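Local coordinates for tudor domain-containing protein 1 (Homo sapiens, PDB 5M9N) that probably takes part in piRNA-guided repression of transposable elements during spermatogenesis, binding arginine-methylated partners such as Piwi proteins through its extended Tudor domains, at residues T46-F51 and G158-E163. Residues are numbered along the deposited sequence; the frame is centred on the assembly and turned at random.
Sequences TPEDFF and GIWTPE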
loop_
_atom_site.group_PDB
_atom_site.type_symbol
_atom_site.label_atom_id
_atom_site.label_comp_id
_atom_site.label_asym_id
_atom_site.label_seq_id
_atom_site.Cartn_x
_atom_site.Cartn_y
_atom_site.Cartn_z
ATOM N N THR A 46 -3.423 3.404 11.199
ATOM C CA THR A 46 -3.808 2.922 12.519
ATOM C C THR A 46 -3.848 1.401 12.442
ATOM O O THR A 46 -3.779 0.843 11.347
ATOM C CB THR A 46 -5.264 3.336 12.905
ATOM O OG1 THR A 46 -6.162 2.588 12.098
ATOM C CG2 THR A 46 -5.518 4.829 12.648
ATOM N N PRO A 47 -4.154 0.758 13.558
ATOM C CA PRO A 47 -4.402 -0.656 13.526
ATOM C C PRO A 47 -5.544 -1.110 12.669
ATOM O O PRO A 47 -5.533 -2.262 12.275
ATOM C CB PRO A 47 -4.636 -0.990 14.987
ATOM C CG PRO A 47 -3.768 -0.033 15.703
ATOM C CD PRO A 47 -3.977 1.218 14.948
ATOM N N GLU A 48 -6.473 -0.232 12.329
ATOM C CA GLU A 48 -7.549 -0.553 11.402
ATOM C C GLU A 48 -7.282 -0.042 9.998
ATOM O O GLU A 48 -8.148 -0.133 9.160
ATOM C CB GLU A 48 -8.889 0.040 11.950
ATOM C CG GLU A 48 -9.509 -0.822 13.056
ATOM C CD GLU A 48 -10.156 -0.046 14.183
ATOM O OE1 GLU A 48 -10.248 1.204 14.107
ATOM O OE2 GLU A 48 -10.558 -0.665 15.182
ATOM N N ASP A 49 -6.117 0.543 9.738
ATOM C CA ASP A 49 -5.804 1.086 8.430
ATOM C C ASP A 49 -4.300 1.031 8.159
ATOM O O ASP A 49 -3.568 1.890 8.576
ATOM C CB ASP A 49 -6.382 2.537 8.334
ATOM C CG ASP A 49 -6.231 3.144 6.994
ATOM O OD1 ASP A 49 -5.806 2.520 6.003
ATOM O OD2 ASP A 49 -6.512 4.348 6.901
ATOM N N PHE A 50 -3.844 -0.059 7.542
ATOM C CA PHE A 50 -2.430 -0.281 7.304
ATOM C C PHE A 50 -2.249 -1.165 6.089
ATOM O O PHE A 50 -3.227 -1.672 5.574
ATOM C CB PHE A 50 -1.705 -0.772 8.555
ATOM C CG PHE A 50 -2.022 -2.195 8.956
ATOM C CD1 PHE A 50 -3.090 -2.478 9.788
ATOM C CD2 PHE A 50 -1.220 -3.241 8.535
ATOM C CE1 PHE A 50 -3.412 -3.776 10.178
ATOM C CE2 PHE A 50 -1.524 -4.529 8.905
ATOM C CZ PHE A 50 -2.593 -4.807 9.744
ATOM N N PHE A 51 -0.987 -1.326 5.643
ATOM C CA PHE A 51 -0.660 -1.990 4.384
ATOM C C PHE A 51 0.498 -2.925 4.556
ATOM O O PHE A 51 1.475 -2.536 5.160
ATOM C CB PHE A 51 -0.235 -0.991 3.340
ATOM C CG PHE A 51 -1.356 -0.116 2.896
ATOM C CD1 PHE A 51 -1.614 1.040 3.544
ATOM C CD2 PHE A 51 -2.139 -0.509 1.880
ATOM C CE1 PHE A 51 -2.670 1.866 3.124
ATOM C CE2 PHE A 51 -3.180 0.297 1.419
ATOM C CZ PHE A 51 -3.428 1.485 2.032
ATOM N N GLY A 158 -12.008 4.315 21.804
ATOM C CA GLY A 158 -12.847 4.582 20.622
ATOM C C GLY A 158 -12.083 5.261 19.495
ATOM O O GLY A 158 -12.602 5.426 18.367
ATOM N N ILE A 159 -10.876 5.712 19.820
ATOM C CA ILE A 159 -9.951 6.316 18.874
ATOM C C ILE A 159 -8.581 5.683 19.145
ATOM O O ILE A 159 -8.234 5.565 20.324
ATOM C CB ILE A 159 -9.767 7.824 19.141
ATOM C CG1 ILE A 159 -11.096 8.546 19.413
ATOM C CG2 ILE A 159 -9.024 8.473 17.978
ATOM C CD1 ILE A 159 -12.058 8.612 18.255
ATOM N N TRP A 160 -7.810 5.334 18.095
ATOM C CA TRP A 160 -6.373 4.919 18.290
ATOM C C TRP A 160 -5.483 6.130 18.519
ATOM O O TRP A 160 -5.451 7.082 17.709
ATOM C CB TRP A 160 -5.801 4.097 17.130
ATOM C CG TRP A 160 -6.557 2.863 16.863
ATOM C CD1 TRP A 160 -7.509 2.706 15.914
ATOM C CD2 TRP A 160 -6.448 1.595 17.541
ATOM N NE1 TRP A 160 -8.003 1.439 15.953
ATOM C CE2 TRP A 160 -7.372 0.728 16.939
ATOM C CE3 TRP A 160 -5.656 1.109 18.604
ATOM C CZ2 TRP A 160 -7.533 -0.612 17.341
ATOM C CZ3 TRP A 160 -5.823 -0.229 19.020
ATOM C CH2 TRP A 160 -6.754 -1.070 18.392
ATOM N N THR A 161 -4.801 6.101 19.652
ATOM C CA THR A 161 -3.894 7.154 20.047
ATOM C C THR A 161 -2.516 6.913 19.415
ATOM O O THR A 161 -2.097 5.745 19.301
ATOM C CB THR A 161 -3.710 7.165 21.563
ATOM O OG1 THR A 161 -3.191 5.904 21.988
ATOM C CG2 THR A 161 -5.020 7.386 22.233
ATOM N N PRO A 162 -1.797 8.008 19.041
ATOM C CA PRO A 162 -0.466 7.915 18.409
ATOM C C PRO A 162 0.523 7.068 19.180
ATOM O O PRO A 162 1.484 6.578 18.588
ATOM C CB PRO A 162 0.023 9.374 18.347
ATOM C CG PRO A 162 -0.875 10.139 19.265
ATOM C CD PRO A 162 -2.187 9.419 19.261
ATOM N N GLU A 163 0.283 6.915 20.481
ATOM C CA GLU A 163 1.020 5.976 21.272
ATOM C C GLU A 163 0.741 4.509 20.965
ATOM O O GLU A 163 1.654 3.685 21.058
ATOM C CB GLU A 163 0.754 6.208 22.746
ATOM C CG GLU A 163 1.657 5.348 23.598
ATOM C CD GLU A 163 1.927 5.904 24.970
ATOM O OE1 GLU A 163 1.125 6.755 25.416
ATOM O OE2 GLU A 163 2.940 5.459 25.597
#
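The CB-CG-CD side of Pro47 lies across one face of the indole of Trp160, the two rings inclined to each other, a compact example of how proline and tryptophan join a hairpin turn to a distant loop. Its CG sits over the six-membered ring, 3.6 Å from the centroid and only 13° off the ring normal, a CH-pi contact in which the ring hydrogens of proline meet the aromatic cloud. Beside it, CD reaches CD2 at the fusion of the two rings, and CB lies above the CE2-CZ2 side. Thr46 extends this apolar patch obliquely, its CB 3.8 Å from CD1 of Trp160.

The polar part of the contact is made at the edge of the same ring. Trp160 NE1 donates to Glu48 OE1 over 2.9 Å, with an N-H...O angle of 155°. The acceptor is almost in the indole plane, yet the carboxylate is turned 72° against the ring, and the N-H arrives from above the carboxylate plane. A bend at chi2 brings the acid round to NE1. Contact over a face and a bond at the edge probably limit both the tilt and the rotation of the indole.

Within the turn, Thr46 OG1 accepts from the backbone N of Glu48 at 2.8 Å, forming an ST turn. Placed between its own backbone N and carbonyl carbon, OG1 can take that N-H. Ile165 of helix 162-172 touches both Pro47 and Trp160, while Val153 and Pro155 also pack on the indole.

Thr46 to Asp49 form a type I beta turn, closed by paired backbone bonds between its end residues. This is a tight beta hairpin with a two-residue loop, tied here to the loop before helix 162-172 in what is consistent with the staphylococcal-nuclease-like subdomain of an extended Tudor domain.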